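Local coordinates for protein pre-crRNA processing endonuclease (Streptococcus pyogenes serotype M1, PDB 3VZH) that probably cleaves precursor CRISPR RNA as a Cas5d-type endoribonuclease of the CRISPR adaptive immune system, at residues A[4-9]-A[122-126]; A[39-43]-A[58-62]; A[51-55]-A[112-116]; A[128-132]-A[147-151]; A[174-178]-A[204-209]. All coordinates share one frame; numbering follows the deposited sequence.

Contact 1: A[4-9]-A[122-126]; sequences YRSRDF and EAIME
The Phe9 ring is sandwiched between Met125 and Arg7. On one face Met125 CG sits almost over the middle, 3.5 Å from the ring centroid and 7° off the normal, a CH-pi contact; its SD lies farther out above the same face, making a longer Met-aromatic contact. The opposite face carries Arg7 CG, offset toward the rim, and at the ring edge Glu126 CG approaches Phe9 CE1 at 3.6 Å. That same CE1 stands over the centre of the Arg7 guanidinium, while the carboxylate of Glu126 takes the guanidinium's edge.

The resulting salt bridge is short, 2.6 Å from Arg7 NH2 to Glu126 OE1, with the oxygen close to the guanidinium plane, and Arg7 NE adds a weak second bond to that oxygen. Arg7 CG lies between its backbone N and carbonyl carbon (chi1 72°), and the extended chain beyond it carries the charge across to the helix. One turn earlier, Glu122 reaches back to the loop: its OE1 accepts a nearly straight bond from Arg7 N at 2.8 Å. Tyr4 OH, 3.8 Å from that OE1, is buried without a polar partner in the model.

Two glutamates one helical turn apart thus hold the segment leading into strand 9-15 against helix 118-130, the second helix of an RRM-like, ferredoxin-type fold.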
# COMPACT_ATOMS: atom_id res chain seq x y z
N TYR A 4 3.62 -19.48 -8.14
CA TYR A 4 2.21 -19.28 -7.82
C TYR A 4 1.98 -17.75 -7.57
O TYR A 4 2.82 -17.07 -6.98
CB TYR A 4 1.83 -20.04 -6.54
CG TYR A 4 0.54 -19.57 -5.97
CD1 TYR A 4 0.51 -18.65 -4.92
CD2 TYR A 4 -0.68 -19.93 -6.57
CE1 TYR A 4 -0.70 -18.22 -4.38
CE2 TYR A 4 -1.88 -19.45 -6.10
CZ TYR A 4 -1.89 -18.58 -5.02
OH TYR A 4 -3.09 -18.14 -4.49
N ARG A 5 0.89 -17.22 -8.11
CA ARG A 5 0.40 -15.93 -7.57
C ARG A 5 -1.10 -16.00 -7.50
O ARG A 5 -1.77 -16.60 -8.39
CB ARG A 5 0.88 -14.73 -8.38
CG ARG A 5 0.51 -14.85 -9.84
CD ARG A 5 0.32 -13.49 -10.52
NE ARG A 5 -0.95 -12.93 -10.07
CZ ARG A 5 -1.34 -11.66 -10.20
NH1 ARG A 5 -0.54 -10.75 -10.77
NH2 ARG A 5 -2.52 -11.30 -9.70
N SER A 6 -1.64 -15.35 -6.49
CA SER A 6 -3.12 -15.27 -6.29
C SER A 6 -3.79 -14.46 -7.37
O SER A 6 -3.13 -13.72 -8.13
CB SER A 6 -3.50 -14.68 -4.92
OG SER A 6 -3.33 -13.27 -4.91
N ARG A 7 -5.14 -14.52 -7.37
CA ARG A 7 -5.84 -13.49 -8.08
C ARG A 7 -5.49 -12.07 -7.59
O ARG A 7 -4.93 -11.91 -6.48
CB ARG A 7 -7.36 -13.69 -8.01
CG ARG A 7 -7.94 -13.40 -6.65
CD ARG A 7 -9.44 -13.51 -6.83
NE ARG A 7 -10.30 -13.28 -5.69
CZ ARG A 7 -10.82 -12.08 -5.32
NH1 ARG A 7 -10.47 -10.92 -5.91
NH2 ARG A 7 -11.71 -12.04 -4.32
N ASP A 8 -5.81 -11.07 -8.45
CA ASP A 8 -5.83 -9.67 -7.96
C ASP A 8 -6.94 -9.46 -6.95
O ASP A 8 -8.10 -9.90 -7.19
CB ASP A 8 -5.98 -8.68 -9.12
CG ASP A 8 -4.76 -8.69 -10.04
OD1 ASP A 8 -3.63 -8.75 -9.52
OD2 ASP A 8 -4.97 -8.65 -11.28
N PHE A 9 -6.61 -8.73 -5.87
CA PHE A 9 -7.61 -8.25 -4.93
C PHE A 9 -7.58 -6.75 -4.99
O PHE A 9 -6.55 -6.15 -5.36
CB PHE A 9 -7.20 -8.66 -3.47
CG PHE A 9 -7.28 -10.14 -3.27
CD1 PHE A 9 -8.52 -10.69 -2.94
CD2 PHE A 9 -6.14 -10.96 -3.38
CE1 PHE A 9 -8.65 -12.05 -2.75
CE2 PHE A 9 -6.25 -12.33 -3.19
CZ PHE A 9 -7.50 -12.87 -2.89
N GLU A 122 -6.94 -17.50 -0.44
CA GLU A 122 -7.81 -16.60 -1.24
C GLU A 122 -9.18 -16.36 -0.59
O GLU A 122 -9.64 -15.20 -0.55
CB GLU A 122 -7.99 -17.05 -2.70
CG GLU A 122 -6.74 -16.95 -3.58
CD GLU A 122 -7.11 -16.99 -5.06
OE1 GLU A 122 -6.27 -16.67 -5.92
OE2 GLU A 122 -8.27 -17.33 -5.40
N ALA A 123 -9.78 -17.40 0.00
CA ALA A 123 -11.08 -17.25 0.68
C ALA A 123 -11.04 -16.37 1.90
O ALA A 123 -11.88 -15.47 2.10
CB ALA A 123 -11.73 -18.63 0.99
N ILE A 124 -10.00 -16.60 2.71
CA ILE A 124 -9.79 -15.79 3.88
C ILE A 124 -9.49 -14.36 3.53
O ILE A 124 -9.98 -13.43 4.22
CB ILE A 124 -8.69 -16.42 4.74
CG1 ILE A 124 -9.19 -17.80 5.17
CG2 ILE A 124 -8.44 -15.58 6.01
CD1 ILE A 124 -8.24 -18.50 6.12
N MET A 125 -8.68 -14.15 2.48
CA MET A 125 -8.39 -12.80 2.06
C MET A 125 -9.71 -12.09 1.64
O MET A 125 -9.95 -10.98 2.06
CB MET A 125 -7.37 -12.82 0.89
CG MET A 125 -6.97 -11.39 0.45
SD MET A 125 -6.11 -10.38 1.70
CE MET A 125 -4.42 -11.07 1.71
N GLU A 126 -10.52 -12.72 0.80
CA GLU A 126 -11.79 -12.10 0.47
C GLU A 126 -12.69 -11.75 1.68
O GLU A 126 -13.25 -10.63 1.75
CB GLU A 126 -12.59 -12.96 -0.48
CG GLU A 126 -11.80 -13.49 -1.61
CD GLU A 126 -12.66 -14.44 -2.46
OE1 GLU A 126 -12.42 -14.46 -3.68
OE2 GLU A 126 -13.55 -15.14 -1.92

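Contact 2: A[39-43]-A[58-62]; sequences RQALN and IVTEV
Arg39 and Leu42 pack helix 39-49 against strand 55-64, the first helix and second strand of the RRM-like βαββαβ fold. Over these short segments the axes come within 8.7 Å, their directions 124° apart.

In the first shell, the Arg39 guanidinium grips a single backbone oxygen side-on: NH2 donates to Val59 O at 2.8 Å and NE to the same oxygen at 3.1 Å. Val59 O lies near the guanidinium plane, although only NE approaches in the plane of the carbonyl; NH2 is tilted from it. Beside these bonds the packing is apolar. Leu42 CB rests on both methyls of Val59, and its CD1 runs on to meet Val62 CB at 3.7 Å. Val59 CG2 also touches OD1 of Asn43, whose side chain crosses that of Val59 obliquely.

Further out, Phe203 of the neighbouring strand packs against both Leu42 and Val62, and Ile99 of strand 95-105 touches Val59. A classic beta bulge, with Thr60 and Glu61 both facing Lys100, comes between Val59 and Val62, which lets both valines direct their CB toward the helix.

Asn43 keeps its carboxamide near the strand with CG anti to the carbonyl carbon (chi1 -72°). There a water bridges the two elements, donating to Asn43 OD1 and accepting from Val59 N at 2.7 Å, while also sitting over one face of the Arg39 guanidinium.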
# COMPACT_ATOMS: atom_id res chain seq x y z
N ARG A 39 4.92 2.74 -1.07
CA ARG A 39 4.66 1.31 -1.20
C ARG A 39 4.67 0.65 0.17
O ARG A 39 3.77 -0.19 0.50
CB ARG A 39 5.60 0.60 -2.14
CG ARG A 39 4.90 -0.66 -2.66
CD ARG A 39 5.84 -1.81 -2.92
NE ARG A 39 5.27 -2.61 -3.98
CZ ARG A 39 5.90 -3.60 -4.57
NH1 ARG A 39 7.12 -3.94 -4.15
NH2 ARG A 39 5.31 -4.24 -5.57
N GLN A 40 5.67 1.03 0.95
CA GLN A 40 5.75 0.53 2.37
C GLN A 40 4.43 0.73 3.18
O GLN A 40 3.96 -0.19 3.83
CB GLN A 40 6.92 1.09 3.15
CG GLN A 40 7.26 0.31 4.45
CD GLN A 40 8.00 -1.02 4.16
OE1 GLN A 40 9.25 -1.11 4.24
NE2 GLN A 40 7.23 -2.09 3.84
N ALA A 41 3.82 1.92 3.15
CA ALA A 41 2.64 2.15 3.93
C ALA A 41 1.52 1.28 3.35
O ALA A 41 0.67 0.77 4.12
CB ALA A 41 2.18 3.59 3.79
N LEU A 42 1.48 1.13 2.02
CA LEU A 42 0.44 0.29 1.46
C LEU A 42 0.60 -1.20 1.79
O LEU A 42 -0.45 -1.87 2.08
CB LEU A 42 0.30 0.42 -0.08
CG LEU A 42 0.09 1.87 -0.49
CD1 LEU A 42 -0.09 1.99 -2.01
CD2 LEU A 42 -1.23 2.32 0.14
N ASN A 43 1.85 -1.67 1.80
CA ASN A 43 2.22 -3.03 2.26
C ASN A 43 1.65 -3.20 3.71
O ASN A 43 1.11 -4.25 4.02
CB ASN A 43 3.74 -3.20 2.37
CG ASN A 43 4.40 -3.28 0.99
OD1 ASN A 43 3.70 -3.50 -0.01
ND2 ASN A 43 5.70 -3.09 0.93
N ILE A 58 1.81 -8.46 -2.23
CA ILE A 58 2.52 -7.67 -3.26
C ILE A 58 1.59 -6.60 -3.74
O ILE A 58 0.61 -6.90 -4.50
CB ILE A 58 2.91 -8.53 -4.47
CG1 ILE A 58 3.80 -9.77 -4.10
CG2 ILE A 58 3.67 -7.68 -5.50
CD1 ILE A 58 5.00 -9.45 -3.22
N VAL A 59 1.86 -5.37 -3.35
CA VAL A 59 0.98 -4.25 -3.78
C VAL A 59 1.46 -3.81 -5.17
O VAL A 59 2.65 -3.45 -5.33
CB VAL A 59 1.00 -3.03 -2.81
CG1 VAL A 59 0.23 -1.85 -3.44
CG2 VAL A 59 0.30 -3.44 -1.47
N THR A 60 0.58 -3.82 -6.16
CA THR A 60 1.10 -3.54 -7.52
C THR A 60 0.69 -2.17 -8.05
O THR A 60 1.36 -1.60 -8.96
CB THR A 60 0.68 -4.59 -8.55
OG1 THR A 60 -0.75 -4.65 -8.63
CG2 THR A 60 1.31 -5.94 -8.18
N GLU A 61 -0.40 -1.63 -7.53
CA GLU A 61 -0.97 -0.40 -8.10
C GLU A 61 -1.81 0.31 -7.05
O GLU A 61 -2.46 -0.37 -6.19
CB GLU A 61 -1.77 -0.69 -9.34
CG GLU A 61 -1.94 0.56 -10.19
CD GLU A 61 -2.56 0.19 -11.53
OE1 GLU A 61 -3.76 -0.04 -11.58
OE2 GLU A 61 -1.82 0.14 -12.53
N VAL A 62 -1.78 1.64 -7.04
CA VAL A 62 -2.77 2.42 -6.23
C VAL A 62 -3.38 3.54 -7.02
O VAL A 62 -2.71 4.10 -7.92
CB VAL A 62 -2.12 2.98 -4.93
CG1 VAL A 62 -0.92 3.97 -5.20
CG2 VAL A 62 -3.19 3.69 -4.04
O HOH W 1 4.15 -5.15 -1.87

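Contact 3: A[51-55]-A[112-116]; sequences YKPTF and LNSDR
Thr54 meets the second segment with both branches of its side chain: OG1 faces Asp115 and Leu112 CD1, while CG2 packs on Asp115 O and Arg116 CG. OG1 lies anti to the carbonyl carbon (chi1 -55°), which turns the hydroxyl toward the carboxylate and places CG2 anti to the backbone N, 3.5 Å from Asp115 O. OG1 donates to Asp115 OD2 at 2.7 Å, entering on the anti lone pair, the one that points away from the other carboxylate oxygen. Asp115 meets it with CG trans to its own backbone N (chi1 -162°), its side chain lying at about a right angle to that of Thr54.

The contact joins two connecting loops of the RRM-like fold: a type I beta turn, Lys52 to Phe55, that leads into strand 55-64, and the 3-10 turn that precedes helix 118-130. Leu112, at the start of the second segment, pushes CD1 against the first turn, 3.6 Å from Pro53 CG and 3.5 Å from Thr54 N.

Lys52 is bent at chi2 and chi3, which brings its chain across the aspartate at about a right angle; NZ stops 4.7 Å from Asp115 OD2, too far for a salt bridge, where it may help to stabilise the carboxylate's charge. Lys120 does form one, at Asp115 OD1. Arg116 extends from CG to NE, and a water in its guanidinium plane accepts from Arg116 NE and lies 2.9 Å from Thr54 O, to which it can donate. Beyond it, Arg116 NH1 pairs with Glu107.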
# COMPACT_ATOMS: atom_id res chain seq x y z
N TYR A 51 -2.62 -11.26 7.13
CA TYR A 51 -1.17 -11.54 7.11
C TYR A 51 -0.97 -13.00 7.52
O TYR A 51 -1.59 -13.46 8.53
CB TYR A 51 -0.40 -10.67 8.13
CG TYR A 51 1.04 -11.10 8.10
CD1 TYR A 51 1.88 -10.69 7.06
CD2 TYR A 51 1.55 -11.99 9.04
CE1 TYR A 51 3.18 -11.17 6.97
CE2 TYR A 51 2.84 -12.47 8.95
CZ TYR A 51 3.66 -12.01 7.91
OH TYR A 51 4.98 -12.43 7.74
N LYS A 52 -0.18 -13.75 6.76
CA LYS A 52 0.36 -15.05 7.24
C LYS A 52 1.79 -15.14 6.79
O LYS A 52 2.12 -14.61 5.72
CB LYS A 52 -0.46 -16.23 6.64
CG LYS A 52 -1.85 -16.41 7.19
CD LYS A 52 -1.90 -16.85 8.60
CE LYS A 52 -1.84 -18.36 8.64
NZ LYS A 52 -1.73 -18.91 10.01
N PRO A 53 2.67 -15.77 7.58
CA PRO A 53 4.05 -15.91 7.17
C PRO A 53 4.14 -16.84 5.94
O PRO A 53 5.14 -16.85 5.22
CB PRO A 53 4.70 -16.58 8.39
CG PRO A 53 3.56 -17.25 9.12
CD PRO A 53 2.41 -16.32 8.92
N THR A 54 3.04 -17.51 5.62
CA THR A 54 3.04 -18.47 4.47
C THR A 54 3.15 -17.74 3.14
O THR A 54 3.72 -18.28 2.19
CB THR A 54 1.71 -19.24 4.43
OG1 THR A 54 1.52 -19.86 5.72
CG2 THR A 54 1.80 -20.41 3.46
N PHE A 55 2.56 -16.53 3.07
CA PHE A 55 2.62 -15.77 1.84
C PHE A 55 3.07 -14.31 2.08
O PHE A 55 3.23 -13.84 3.26
CB PHE A 55 1.23 -15.84 1.12
CG PHE A 55 0.07 -15.20 1.91
CD1 PHE A 55 -0.78 -16.02 2.73
CD2 PHE A 55 -0.19 -13.80 1.84
CE1 PHE A 55 -1.85 -15.44 3.45
CE2 PHE A 55 -1.23 -13.22 2.57
CZ PHE A 55 -2.06 -14.04 3.38
N LEU A 112 6.79 -23.67 5.78
CA LEU A 112 5.35 -23.60 5.75
C LEU A 112 4.78 -24.13 4.47
O LEU A 112 3.68 -23.84 4.11
CB LEU A 112 4.87 -22.16 5.97
CG LEU A 112 5.26 -21.54 7.27
CD1 LEU A 112 4.72 -20.12 7.29
CD2 LEU A 112 4.69 -22.43 8.39
N ASN A 113 5.50 -25.04 3.84
CA ASN A 113 5.00 -25.59 2.59
C ASN A 113 3.60 -26.24 2.68
O ASN A 113 2.81 -26.12 1.75
CB ASN A 113 6.08 -26.57 2.01
CG ASN A 113 5.86 -26.86 0.55
OD1 ASN A 113 5.36 -27.93 0.21
ND2 ASN A 113 6.16 -25.92 -0.30
N SER A 114 3.28 -26.91 3.79
CA SER A 114 1.95 -27.61 3.91
C SER A 114 0.75 -26.67 4.00
O SER A 114 -0.40 -27.05 3.70
CB SER A 114 1.97 -28.61 5.08
OG SER A 114 2.01 -27.90 6.31
N ASP A 115 1.06 -25.39 4.30
CA ASP A 115 0.04 -24.33 4.40
C ASP A 115 -0.11 -23.56 3.08
O ASP A 115 -0.88 -22.57 3.03
CB ASP A 115 0.37 -23.32 5.49
CG ASP A 115 -0.86 -22.49 5.91
OD1 ASP A 115 -1.98 -23.05 6.05
OD2 ASP A 115 -0.72 -21.25 6.03
N ARG A 116 0.65 -23.97 2.05
CA ARG A 116 0.54 -23.26 0.73
C ARG A 116 -0.72 -23.69 -0.01
O ARG A 116 -0.66 -24.45 -1.02
CB ARG A 116 1.79 -23.44 -0.16
CG ARG A 116 3.01 -22.81 0.45
CD ARG A 116 4.25 -22.93 -0.40
NE ARG A 116 5.35 -22.25 0.25
CZ ARG A 116 6.52 -21.95 -0.32
NH1 ARG A 116 6.78 -22.42 -1.54
NH2 ARG A 116 7.44 -21.28 0.34
O HOH W 2 5.52 -20.50 2.54

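Contact 4: A[128-132]-A[147-151]; sequences SIRKG and LVDDI
Val148 faces Gly132 and Ile129 where helix 118-130 ends in a Schellman motif, beside strand 147-150, the last strand of the RRM-like βαββαβ unit. Gly132, at positive phi (85°), which by itself favours glycine, is the C-prime residue; its N returns to Ile129 O, and Gly133 N to Ser128 O.

On the strand, Val148 points its CB toward the helix end, with CG1 4.0 Å from Ile129 O. Its backbone brackets the glycine: Val148 O receives a CA-H...O contact from Gly132 CA at 3.4 Å, and Val148 N donates to a water that passes a bond on to Gly132 O.

Asp149 sends its CB away, yet OD1 takes part through a second water, which also donates to Arg130 O at the long distance of 3.3 Å and accepts from Asp150 N. Asp150 then turns back to the helix. Its CA lies 3.5 Å from Ile129 CG2, and the same methyl touches OD2 of the carboxylate. Ile129 also packs on Val11 and Ile49.

Arg130 has CG trans to its backbone N and a kink at chi3 (-59°) that swings the guanidinium across to the carboxylate. Two of its nitrogens converge side-on on one oxygen within the guanidinium plane, Arg130 NE at 2.8 Å and Arg130 NH2 at 3.2 Å from Asp150 OD1.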
# COMPACT_ATOMS: atom_id res chain seq x y z
N SER A 128 -11.69 -11.34 4.80
CA SER A 128 -10.97 -10.29 5.59
C SER A 128 -11.19 -8.91 5.01
O SER A 128 -11.51 -7.96 5.76
CB SER A 128 -9.49 -10.63 5.68
OG SER A 128 -9.35 -11.91 6.28
N ILE A 129 -11.15 -8.79 3.68
CA ILE A 129 -11.42 -7.53 3.04
C ILE A 129 -12.86 -7.07 3.34
O ILE A 129 -13.08 -5.89 3.74
CB ILE A 129 -11.21 -7.61 1.50
CG1 ILE A 129 -9.69 -7.64 1.16
CG2 ILE A 129 -11.96 -6.46 0.84
CD1 ILE A 129 -9.28 -8.15 -0.20
N ARG A 130 -13.79 -7.98 3.17
CA ARG A 130 -15.19 -7.66 3.34
C ARG A 130 -15.53 -7.14 4.73
O ARG A 130 -16.43 -6.29 4.88
CB ARG A 130 -16.08 -8.87 2.97
CG ARG A 130 -17.57 -8.49 2.90
CD ARG A 130 -18.33 -9.36 1.91
NE ARG A 130 -17.81 -9.30 0.52
CZ ARG A 130 -18.20 -10.16 -0.42
NH1 ARG A 130 -19.09 -11.12 -0.09
NH2 ARG A 130 -17.78 -10.10 -1.66
N LYS A 131 -14.82 -7.60 5.76
CA LYS A 131 -15.17 -7.18 7.12
C LYS A 131 -14.18 -6.08 7.63
O LYS A 131 -14.15 -5.78 8.81
CB LYS A 131 -15.22 -8.40 8.03
CG LYS A 131 -13.86 -9.02 8.31
CD LYS A 131 -13.91 -10.21 9.25
CE LYS A 131 -12.59 -10.22 9.99
NZ LYS A 131 -12.33 -8.96 10.77
N GLY A 132 -13.43 -5.48 6.69
CA GLY A 132 -12.69 -4.31 6.96
C GLY A 132 -11.32 -4.62 7.56
O GLY A 132 -10.67 -3.73 8.13
N LEU A 147 -10.21 3.17 6.99
CA LEU A 147 -11.37 2.31 6.82
C LEU A 147 -11.13 1.52 5.56
O LEU A 147 -10.86 2.14 4.50
CB LEU A 147 -12.60 3.17 6.63
CG LEU A 147 -13.86 2.48 6.06
CD1 LEU A 147 -14.28 1.45 7.13
CD2 LEU A 147 -14.96 3.52 5.77
N VAL A 148 -11.24 0.20 5.63
CA VAL A 148 -11.04 -0.67 4.45
C VAL A 148 -12.43 -1.18 4.03
O VAL A 148 -13.21 -1.68 4.90
CB VAL A 148 -10.19 -1.90 4.83
CG1 VAL A 148 -10.27 -2.99 3.76
CG2 VAL A 148 -8.73 -1.44 4.90
N ASP A 149 -12.76 -1.03 2.77
CA ASP A 149 -13.97 -1.68 2.25
C ASP A 149 -13.70 -2.45 0.95
O ASP A 149 -12.77 -2.16 0.17
CB ASP A 149 -15.12 -0.65 2.00
CG ASP A 149 -15.93 -0.35 3.29
OD1 ASP A 149 -16.32 -1.28 4.02
OD2 ASP A 149 -16.14 0.84 3.56
N ASP A 150 -14.55 -3.44 0.73
CA ASP A 150 -14.50 -4.33 -0.41
C ASP A 150 -14.91 -3.60 -1.70
O ASP A 150 -15.92 -2.85 -1.74
CB ASP A 150 -15.52 -5.45 -0.16
CG ASP A 150 -15.24 -6.68 -1.07
OD1 ASP A 150 -15.91 -7.69 -0.85
OD2 ASP A 150 -14.24 -6.64 -1.92
N ILE A 151 -14.05 -3.67 -2.73
CA ILE A 151 -14.55 -3.25 -4.08
C ILE A 151 -14.18 -4.36 -5.07
O ILE A 151 -13.33 -5.15 -4.76
CB ILE A 151 -13.92 -1.94 -4.54
CG1 ILE A 151 -12.37 -2.06 -4.60
CG2 ILE A 151 -14.38 -0.77 -3.62
CD1 ILE A 151 -11.67 -0.83 -5.27
O HOH W 3 -16.62 -3.78 2.75
O HOH W 4 -11.58 -1.06 8.20

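Contact 5: A[174-178]-A[204-209]; sequences FHSFA and KAQSEC
A classic beta bulge in strand 173-178, formed by His175 and Ser176 opposite Tyr190, turns two successive side chains toward Lys204, Gln206 and Cys209. His175 has CG anti to its backbone N (chi1 -179°), and this stretches the imidazole across to the other segment. Its NE2 donates to Lys204 O at 2.7 Å; the oxygen lies near the ring plane, but the N-H arrives from above the carbonyl plane. At the other nitrogen, ND1 shares a hydrogen bond of 2.6 Å with Ser176 OG, also at the ring edge. These two bonds in the ring plane fix the rotation of the imidazole, and Cys209 SG closes over one face, 3.6 Å from the ring centroid and offset toward the rim.

Segment 204-209 belongs to strand 200-213 of the antiparallel sheet, which here is interrupted by a 3-10 turn at 206-208. Strand 188-197 pairs with both strands, so the contact passes over this shared neighbour from one flanking strand to the other.

Gln206 provides the second crossing. Its chain extends beyond CG and delivers NE2 to Ser176 OG at 2.9 Å, the hydroxyl oxygen lying in the amide plane, while a weak bond runs from Gln206 NE2 to Phe177 O at 2.7 Å. Ser176 OG therefore links the glutamine amide to the imidazole. His175 CE1 also touches Gln206 CG at 3.7 Å.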
# COMPACT_ATOMS: atom_id res chain seq x y z
N PHE A 174 10.66 7.44 -0.84
CA PHE A 174 10.85 6.15 -0.17
C PHE A 174 9.92 5.09 -0.77
O PHE A 174 8.72 5.35 -1.01
CB PHE A 174 10.63 6.31 1.33
CG PHE A 174 10.79 5.05 2.10
CD1 PHE A 174 9.68 4.46 2.69
CD2 PHE A 174 12.03 4.44 2.24
CE1 PHE A 174 9.81 3.26 3.40
CE2 PHE A 174 12.18 3.25 2.98
CZ PHE A 174 11.05 2.66 3.56
N HIS A 175 10.49 3.91 -1.08
CA HIS A 175 9.73 2.79 -1.63
C HIS A 175 9.52 1.79 -0.51
O HIS A 175 8.39 1.57 -0.09
CB HIS A 175 10.56 2.14 -2.72
CG HIS A 175 9.91 0.96 -3.42
ND1 HIS A 175 9.96 -0.30 -2.92
CD2 HIS A 175 9.24 0.88 -4.65
CE1 HIS A 175 9.33 -1.14 -3.80
NE2 HIS A 175 8.93 -0.41 -4.86
N SER A 176 10.60 1.18 -0.02
CA SER A 176 10.49 0.20 1.07
C SER A 176 11.85 -0.19 1.59
O SER A 176 12.87 0.18 1.01
CB SER A 176 9.74 -1.06 0.60
OG SER A 176 10.20 -1.55 -0.64
N PHE A 177 11.86 -0.85 2.74
CA PHE A 177 13.05 -1.52 3.23
C PHE A 177 13.17 -2.97 2.78
O PHE A 177 12.14 -3.63 2.54
CB PHE A 177 13.04 -1.56 4.75
CG PHE A 177 13.23 -0.24 5.40
CD1 PHE A 177 14.47 0.39 5.37
CD2 PHE A 177 12.19 0.33 6.13
CE1 PHE A 177 14.67 1.60 6.00
CE2 PHE A 177 12.38 1.53 6.79
CZ PHE A 177 13.62 2.17 6.71
N ALA A 178 14.43 -3.44 2.73
CA ALA A 178 14.81 -4.86 2.67
C ALA A 178 15.38 -5.30 4.05
O ALA A 178 16.23 -4.61 4.63
CB ALA A 178 15.86 -5.12 1.60
N LYS A 204 7.07 -0.10 -8.99
CA LYS A 204 8.23 -0.89 -9.39
C LYS A 204 8.52 -1.91 -8.29
O LYS A 204 8.15 -1.73 -7.11
CB LYS A 204 9.47 0.05 -9.58
CG LYS A 204 9.37 0.93 -10.83
CD LYS A 204 10.67 1.64 -11.19
CE LYS A 204 10.49 2.10 -12.63
NZ LYS A 204 11.04 3.43 -12.90
N ALA A 205 9.18 -3.00 -8.65
CA ALA A 205 9.64 -3.92 -7.65
C ALA A 205 10.85 -3.28 -6.94
O ALA A 205 11.51 -2.35 -7.48
CB ALA A 205 10.03 -5.27 -8.24
N GLN A 206 11.13 -3.72 -5.72
CA GLN A 206 12.23 -3.11 -5.01
C GLN A 206 13.47 -3.07 -5.88
O GLN A 206 14.21 -2.08 -5.89
CB GLN A 206 12.57 -3.95 -3.75
CG GLN A 206 11.76 -3.66 -2.51
CD GLN A 206 12.38 -4.32 -1.26
OE1 GLN A 206 13.20 -5.25 -1.34
NE2 GLN A 206 11.99 -3.83 -0.10
N SER A 207 13.78 -4.19 -6.53
CA SER A 207 15.11 -4.32 -7.16
C SER A 207 15.18 -3.43 -8.41
O SER A 207 16.26 -3.21 -8.98
CB SER A 207 15.43 -5.81 -7.47
OG SER A 207 14.51 -6.24 -8.44
N GLU A 208 14.02 -2.90 -8.86
CA GLU A 208 13.99 -2.01 -10.02
C GLU A 208 14.08 -0.50 -9.62
O GLU A 208 13.92 0.40 -10.50
CB GLU A 208 12.66 -2.21 -10.74
CG GLU A 208 12.58 -3.54 -11.49
CD GLU A 208 11.16 -3.98 -11.72
OE1 GLU A 208 10.18 -3.20 -11.51
OE2 GLU A 208 11.02 -5.18 -12.07
N CYS A 209 14.25 -0.23 -8.33
CA CYS A 209 14.26 1.16 -7.85
C CYS A 209 15.53 1.93 -8.31
O CYS A 209 16.59 1.32 -8.54
CB CYS A 209 14.17 1.23 -6.32
SG CYS A 209 12.45 0.92 -5.71

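How the contacts relate
Contact 2 is the most central, about 3 Å from the chain's centre, whereas contact 3 is a surface contact about 21 Å out; contacts 1, 2, 4 and 5 are all partly buried. Contacts 1 and 4 use successive parts of helix 118-130 and meet where Phe9 packs on Ile129, both pairing an arginine with a carboxylate. Contact 3, resting on a hydroxyl-carboxylate bond and a water, reaches contact 1 through Phe55 on Met125. Contacts 2 and 5 both include side-chain bonds to backbone carbonyls, and they join where Gln40 bonds to the strand carrying His175, tying the first RRM helix to the C-terminal strands. Contacts 4 and 5 occupy opposite sides of the chain's centre.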